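Local coordinates for proto-oncogene vav (Homo sapiens, PDB 6NEW), which probably acts as a guanine nucleotide exchange factor that switches on Rac-type GTPases, and carries two zinc ions in its C1 domain, at residues F298-D303 against H315-I320; R46-T51 against L184-L189. All blocks are in the same frame, centred on the assembly; numbering follows the deposited sequence.

Contact 1 joins two strands of the PH domain and contact 2 joins two helices of the RhoGEF (DH) domain, so they share no element; their centres lie about 53 Å apart, on opposite sides of the chain's centre. Contact 1 sits at an edge of a sheet and is only partly buried: backbone hydrogen bonds hold it, V300, F317 and L319 turn to the face that packs against a helix, and the other face mixes the polar Q299 and R301 with L318 and I320. Contact 2 is mostly buried and smaller in area. Without hydrogen bonds between its segments, it depends on aliphatic side chains, with an exposed glutamate touching at its margin and a buried threonine contributing its hydroxyl side.

Contact 1 of 2, residues F298-D303 against H315-I320; sequences FQVRDD and HMFLLI
The ring of F317 meets V300 obliquely, its CD1 lying 3.6 Å from V300 CG1, while the rings of F332 and F345 also touch it, the latter at about 75° between planes. F298 likewise sets its ring obliquely against L319 CG and the backbone of I320, with F298 CD2 3.4 Å from I320 C. The third flat group, the guanidinium of R301, has Q299 CG at its edge and in its plane. These groups decorate an antiparallel strand pair of the PH domain, in which 298-302 is an outermost strand and helix 335-352 packs on the face bearing V300 and F317. A beta-branched valine and an aromatic suit that interior face: F317 takes the crowded first torsion (chi1 63°), and M342 and F345 of the helix pack on both residues. An alanine in place of F298 would probably leave a gap beside L319 CG and the I320 backbone where the ring now lies, keeping only the CB contact with L319 CD1. Two hydrogen-bonded pairs, Q299 with I320 and R301 with L318, tie the strands; in the second, L318 N reaches R301 O at 2.7 Å and R301 N reaches L318 O at 3.0 Å. On the opposite face R301 bends back, and its NH2 donates to Q299 OE1 at 2.8 Å from above the amide carbonyl plane, while its aliphatic stem runs by L318 and I320. Beyond the pairs, M316 CE comes near D303 OD1, an oxygen that also bonds S305. D302 turns its carboxylate to a salt bridge with K338. The carbonyl oxygens D303 O and M316 O, both acceptors, stand 3.0 Å apart, and K338 NZ hydrogen-bonds to both; a water accepts from M316 N at 2.9 Å and donates to D303 O.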
loop_
_atom_site.group_PDB
_atom_site.type_symbol
_atom_site.label_atom_id
_atom_site.label_comp_id
_atom_site.label_asym_id
_atom_site.label_seq_id
_atom_site.Cartn_x
_atom_site.Cartn_y
_atom_site.Cartn_z
ATOM N N PHE A 298 26.353 -9.959 4.064
ATOM C CA PHE A 298 27.218 -8.877 3.603
ATOM C C PHE A 298 27.063 -7.634 4.453
ATOM O O PHE A 298 25.980 -7.338 4.953
ATOM C CB PHE A 298 27.006 -8.552 2.108
ATOM C CG PHE A 298 27.734 -9.498 1.173
ATOM C CD1 PHE A 298 27.203 -10.749 0.868
ATOM C CD2 PHE A 298 28.970 -9.152 0.628
ATOM C CE1 PHE A 298 27.896 -11.638 0.031
ATOM C CE2 PHE A 298 29.654 -10.027 -0.224
ATOM C CZ PHE A 298 29.111 -11.263 -0.524
ATOM N N GLN A 299 28.175 -6.914 4.614
ATOM C CA GLN A 299 28.228 -5.667 5.357
ATOM C C GLN A 299 28.757 -4.521 4.488
ATOM O O GLN A 299 29.506 -4.736 3.527
ATOM C CB GLN A 299 29.076 -5.837 6.623
ATOM C CG GLN A 299 28.305 -6.564 7.726
ATOM C CD GLN A 299 29.065 -6.828 9.000
ATOM O OE1 GLN A 299 30.240 -6.489 9.149
ATOM N NE2 GLN A 299 28.387 -7.437 9.962
ATOM N N VAL A 300 28.340 -3.313 4.811
ATOM C CA VAL A 300 28.819 -2.155 4.086
ATOM C C VAL A 300 29.766 -1.352 4.972
ATOM O O VAL A 300 29.449 -1.089 6.136
ATOM C CB VAL A 300 27.671 -1.307 3.478
ATOM C CG1 VAL A 300 28.178 0.057 3.033
ATOM C CG2 VAL A 300 27.032 -2.027 2.308
ATOM N N ARG A 301 30.922 -0.972 4.409
ATOM C CA ARG A 301 31.942 -0.164 5.072
ATOM C C ARG A 301 32.288 1.004 4.191
ATOM O O ARG A 301 32.690 0.807 3.047
ATOM C CB ARG A 301 33.213 -0.982 5.382
ATOM C CG ARG A 301 33.025 -2.094 6.402
ATOM C CD ARG A 301 32.463 -1.585 7.733
ATOM N NE ARG A 301 32.790 -2.501 8.812
ATOM C CZ ARG A 301 32.083 -3.582 9.140
ATOM N NH1 ARG A 301 32.481 -4.370 10.130
ATOM N NH2 ARG A 301 30.958 -3.862 8.492
ATOM N N ASP A 302 32.123 2.216 4.717
ATOM C CA ASP A 302 32.424 3.442 3.996
ATOM C C ASP A 302 33.923 3.605 3.714
ATOM O O ASP A 302 34.761 3.069 4.437
ATOM C CB ASP A 302 31.882 4.693 4.741
ATOM C CG ASP A 302 32.083 6.012 3.974
ATOM O OD1 ASP A 302 32.033 5.989 2.724
ATOM O OD2 ASP A 302 32.356 7.045 4.624
ATOM N N ASP A 303 34.242 4.327 2.640
ATOM C CA ASP A 303 35.606 4.668 2.289
ATOM C C ASP A 303 35.688 6.162 1.924
ATOM O O ASP A 303 35.147 6.588 0.905
ATOM C CB ASP A 303 36.176 3.736 1.213
ATOM C CG ASP A 303 37.529 4.189 0.735
ATOM O OD1 ASP A 303 37.577 5.013 -0.188
ATOM O OD2 ASP A 303 38.536 3.751 1.311
ATOM N N HIS A 315 34.436 7.793 -5.980
ATOM C CA HIS A 315 33.601 7.651 -4.804
ATOM C C HIS A 315 33.229 6.198 -4.540
ATOM O O HIS A 315 32.451 5.598 -5.286
ATOM C CB HIS A 315 32.395 8.571 -4.920
ATOM C CG HIS A 315 32.782 9.956 -5.312
ATOM N ND1 HIS A 315 32.797 10.349 -6.641
ATOM C CD2 HIS A 315 33.233 10.972 -4.546
ATOM C CE1 HIS A 315 33.204 11.605 -6.633
ATOM N NE2 HIS A 315 33.492 12.020 -5.397
ATOM N N MET A 316 33.827 5.633 -3.480
ATOM C CA MET A 316 33.643 4.243 -3.119
ATOM C C MET A 316 33.212 3.964 -1.665
ATOM O O MET A 316 33.416 4.762 -0.761
ATOM C CB MET A 316 34.933 3.451 -3.439
ATOM C CG MET A 316 35.109 2.239 -2.539
ATOM S SD MET A 316 36.592 1.238 -2.582
ATOM C CE MET A 316 37.873 2.489 -2.305
ATOM N N PHE A 317 32.623 2.780 -1.483
ATOM C CA PHE A 317 32.306 2.083 -0.258
ATOM C C PHE A 317 32.530 0.620 -0.570
ATOM O O PHE A 317 32.553 0.228 -1.749
ATOM C CB PHE A 317 30.925 2.383 0.314
ATOM C CG PHE A 317 29.688 2.023 -0.465
ATOM C CD1 PHE A 317 29.132 0.745 -0.376
ATOM C CD2 PHE A 317 28.999 2.993 -1.188
ATOM C CE1 PHE A 317 27.951 0.428 -1.058
ATOM C CE2 PHE A 317 27.809 2.681 -1.853
ATOM C CZ PHE A 317 27.307 1.398 -1.805
ATOM N N LEU A 318 32.764 -0.170 0.483
ATOM C CA LEU A 318 33.024 -1.605 0.422
ATOM C C LEU A 318 31.785 -2.390 0.790
ATOM O O LEU A 318 30.999 -1.962 1.628
ATOM C CB LEU A 318 34.176 -1.983 1.384
ATOM C CG LEU A 318 35.451 -1.116 1.332
ATOM C CD1 LEU A 318 36.248 -1.242 2.640
ATOM C CD2 LEU A 318 36.317 -1.486 0.133
ATOM N N LEU A 319 31.619 -3.538 0.147
ATOM C CA LEU A 319 30.531 -4.479 0.359
ATOM C C LEU A 319 31.239 -5.807 0.624
ATOM O O LEU A 319 31.783 -6.422 -0.292
ATOM C CB LEU A 319 29.590 -4.516 -0.871
ATOM C CG LEU A 319 28.437 -5.554 -0.836
ATOM C CD1 LEU A 319 27.422 -5.227 0.248
ATOM C CD2 LEU A 319 27.734 -5.622 -2.161
ATOM N N ILE A 320 31.351 -6.164 1.899
ATOM C CA ILE A 320 32.151 -7.318 2.330
ATOM C C ILE A 320 31.351 -8.456 2.921
ATOM O O ILE A 320 30.505 -8.206 3.762
ATOM C CB ILE A 320 33.251 -6.819 3.346
ATOM C CG1 ILE A 320 34.213 -5.784 2.708
ATOM C CG2 ILE A 320 34.054 -7.998 3.954
ATOM C CD1 ILE A 320 34.848 -4.863 3.736
HETATM O O HOH W 1 35.523 7.131 -1.715
#

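Contact 2 of 2, residues R46-T51 against L184-L189; sequences REIQQT and LLLQEL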
loop_
_atom_site.group_PDB
_atom_site.type_symbol
_atom_site.label_atom_id
_atom_site.label_comp_id
_atom_site.label_asym_id
_atom_site.label_seq_id
_atom_site.Cartn_x
_atom_site.Cartn_y
_atom_site.Cartn_z
ATOM N N ARG A 46 -24.720 13.901 12.334
ATOM C CA ARG A 46 -25.605 14.201 11.209
ATOM C C ARG A 46 -24.845 14.068 9.888
ATOM O O ARG A 46 -25.375 13.472 8.944
ATOM C CB ARG A 46 -26.185 15.619 11.340
ATOM C CG ARG A 46 -27.654 15.657 11.736
ATOM C CD ARG A 46 -28.212 17.075 11.670
ATOM N NE ARG A 46 -27.665 17.945 12.716
ATOM C CZ ARG A 46 -28.161 18.050 13.947
ATOM N NH1 ARG A 46 -29.223 17.340 14.309
ATOM N NH2 ARG A 46 -27.593 18.866 14.827
ATOM N N GLU A 47 -23.597 14.613 9.831
ATOM C CA GLU A 47 -22.726 14.543 8.652
ATOM C C GLU A 47 -22.367 13.092 8.348
ATOM O O GLU A 47 -22.514 12.676 7.207
ATOM C CB GLU A 47 -21.460 15.396 8.822
ATOM C CG GLU A 47 -20.915 15.887 7.488
ATOM C CD GLU A 47 -19.508 16.458 7.503
ATOM O OE1 GLU A 47 -19.179 17.232 8.432
ATOM O OE2 GLU A 47 -18.745 16.166 6.554
ATOM N N ILE A 48 -21.972 12.315 9.373
ATOM C CA ILE A 48 -21.640 10.888 9.259
ATOM C C ILE A 48 -22.796 10.108 8.620
ATOM O O ILE A 48 -22.569 9.328 7.693
ATOM C CB ILE A 48 -21.183 10.295 10.631
ATOM C CG1 ILE A 48 -19.757 10.777 10.986
ATOM C CG2 ILE A 48 -21.257 8.765 10.644
ATOM C CD1 ILE A 48 -19.371 10.688 12.461
ATOM N N GLN A 49 -24.035 10.366 9.081
ATOM C CA GLN A 49 -25.244 9.712 8.585
ATOM C C GLN A 49 -25.623 10.145 7.170
ATOM O O GLN A 49 -25.825 9.291 6.312
ATOM C CB GLN A 49 -26.414 9.942 9.543
ATOM C CG GLN A 49 -27.578 8.979 9.307
ATOM C CD GLN A 49 -28.806 9.289 10.130
ATOM O OE1 GLN A 49 -28.763 9.994 11.144
ATOM N NE2 GLN A 49 -29.931 8.735 9.721
ATOM N N GLN A 50 -25.736 11.460 6.938
ATOM C CA GLN A 50 -26.125 12.024 5.647
ATOM C C GLN A 50 -25.130 11.695 4.531
ATOM O O GLN A 50 -25.565 11.397 3.413
ATOM C CB GLN A 50 -26.400 13.537 5.752
ATOM C CG GLN A 50 -27.705 13.853 6.494
ATOM C CD GLN A 50 -27.855 15.283 6.974
ATOM O OE1 GLN A 50 -27.227 16.224 6.466
ATOM N NE2 GLN A 50 -28.717 15.475 7.966
ATOM N N THR A 51 -23.813 11.719 4.828
ATOM C CA THR A 51 -22.792 11.383 3.825
ATOM C C THR A 51 -22.843 9.895 3.487
ATOM O O THR A 51 -22.668 9.550 2.325
ATOM C CB THR A 51 -21.394 11.878 4.198
ATOM O OG1 THR A 51 -20.993 11.299 5.439
ATOM C CG2 THR A 51 -21.289 13.405 4.224
ATOM N N LEU A 184 -11.256 10.798 9.195
ATOM C CA LEU A 184 -11.347 12.252 9.339
ATOM C C LEU A 184 -12.685 12.654 10.007
ATOM O O LEU A 184 -12.704 13.583 10.825
ATOM C CB LEU A 184 -11.186 12.978 7.989
ATOM C CG LEU A 184 -9.869 12.792 7.236
ATOM C CD1 LEU A 184 -9.915 13.474 5.873
ATOM C CD2 LEU A 184 -8.686 13.306 8.045
ATOM N N LEU A 185 -13.790 11.950 9.651
ATOM C CA LEU A 185 -15.125 12.164 10.213
ATOM C C LEU A 185 -15.124 11.788 11.686
ATOM O O LEU A 185 -15.667 12.548 12.499
ATOM C CB LEU A 185 -16.199 11.340 9.469
ATOM C CG LEU A 185 -16.551 11.776 8.039
ATOM C CD1 LEU A 185 -17.427 10.735 7.365
ATOM C CD2 LEU A 185 -17.216 13.168 8.005
ATOM N N LEU A 186 -14.497 10.630 12.031
ATOM C CA LEU A 186 -14.385 10.162 13.410
ATOM C C LEU A 186 -13.411 11.008 14.226
ATOM O O LEU A 186 -13.552 11.045 15.440
ATOM C CB LEU A 186 -14.026 8.664 13.521
ATOM C CG LEU A 186 -15.016 7.619 12.989
ATOM C CD1 LEU A 186 -14.457 6.248 13.140
ATOM C CD2 LEU A 186 -16.355 7.660 13.700
ATOM N N GLN A 187 -12.463 11.719 13.575
ATOM C CA GLN A 187 -11.497 12.580 14.273
ATOM C C GLN A 187 -12.212 13.793 14.907
ATOM O O GLN A 187 -11.907 14.182 16.039
ATOM C CB GLN A 187 -10.363 13.033 13.321
ATOM C CG GLN A 187 -9.140 13.602 14.046
ATOM C CD GLN A 187 -8.043 14.054 13.114
ATOM O OE1 GLN A 187 -7.408 13.251 12.424
ATOM N NE2 GLN A 187 -7.748 15.346 13.127
ATOM N N GLU A 188 -13.190 14.343 14.178
ATOM C CA GLU A 188 -13.979 15.499 14.578
ATOM C C GLU A 188 -14.986 15.125 15.656
ATOM O O GLU A 188 -15.136 15.861 16.627
ATOM C CB GLU A 188 -14.663 16.128 13.349
ATOM C CG GLU A 188 -15.008 17.601 13.524
ATOM C CD GLU A 188 -13.879 18.616 13.598
ATOM O OE1 GLU A 188 -12.715 18.269 13.286
ATOM O OE2 GLU A 188 -14.175 19.783 13.944
ATOM N N LEU A 189 -15.651 13.977 15.501
ATOM C CA LEU A 189 -16.622 13.489 16.469
ATOM C C LEU A 189 -15.952 13.203 17.832
ATOM O O LEU A 189 -16.533 13.521 18.872
ATOM C CB LEU A 189 -17.356 12.259 15.913
ATOM C CG LEU A 189 -18.442 11.632 16.790
ATOM C CD1 LEU A 189 -19.593 12.601 17.051
ATOM C CD2 LEU A 189 -18.946 10.354 16.180
#
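L185 begins its contact at CB, which lies 3.9 Å from I48 CG1 as the two side chains slide past each other in opposite directions. Its CG, turned anti to the carbonyl carbon (chi1 -70°), is the fork from which two methyls part. CD1 heads for T51 and comes to 4.1 Å from T51 OG1. CD2 takes the other way and lies 3.7 Å from E47 OE2, where the two side chains cross at about a right angle. Leucine suits this place because one short stem can serve three neighbours on the facing helix, and E47, at the exposed margin, extends its chain so that the carboxylate lies against the methyl. The segments belong to helices 37-71 and 182-191 of the all-helical DH domain; 46-51 and 184-189 run nearly antiparallel, at 157°, with axes 10.5 Å apart, a spacing that only sizeable side chains can bridge. In DH domains generally, the long helix corresponding to 37-71 contributes to the surface that grips the GTPase. I48 carries the contact on to L189: its CD1 comes to 3.8 Å from L189 CD2, the two side chains crossing at about a right angle, and approaches L186 CD2 more loosely. M100 of helix 86-105 also touches I48, while L186 and L189 lean on helix 196-235, so the isoleucine plugs a seam where several helices converge. T51 can lie beside these hydrocarbons because its hydroxyl is satisfied within its own helix. With OG1 between the backbone N and the carbonyl carbon (chi1 60°), it donates to E47 O at 2.7 Å, the same oxygen that accepts from T51 N at 2.9 Å. R178 NH1 adds a weak hydrogen bond to T51 OG1.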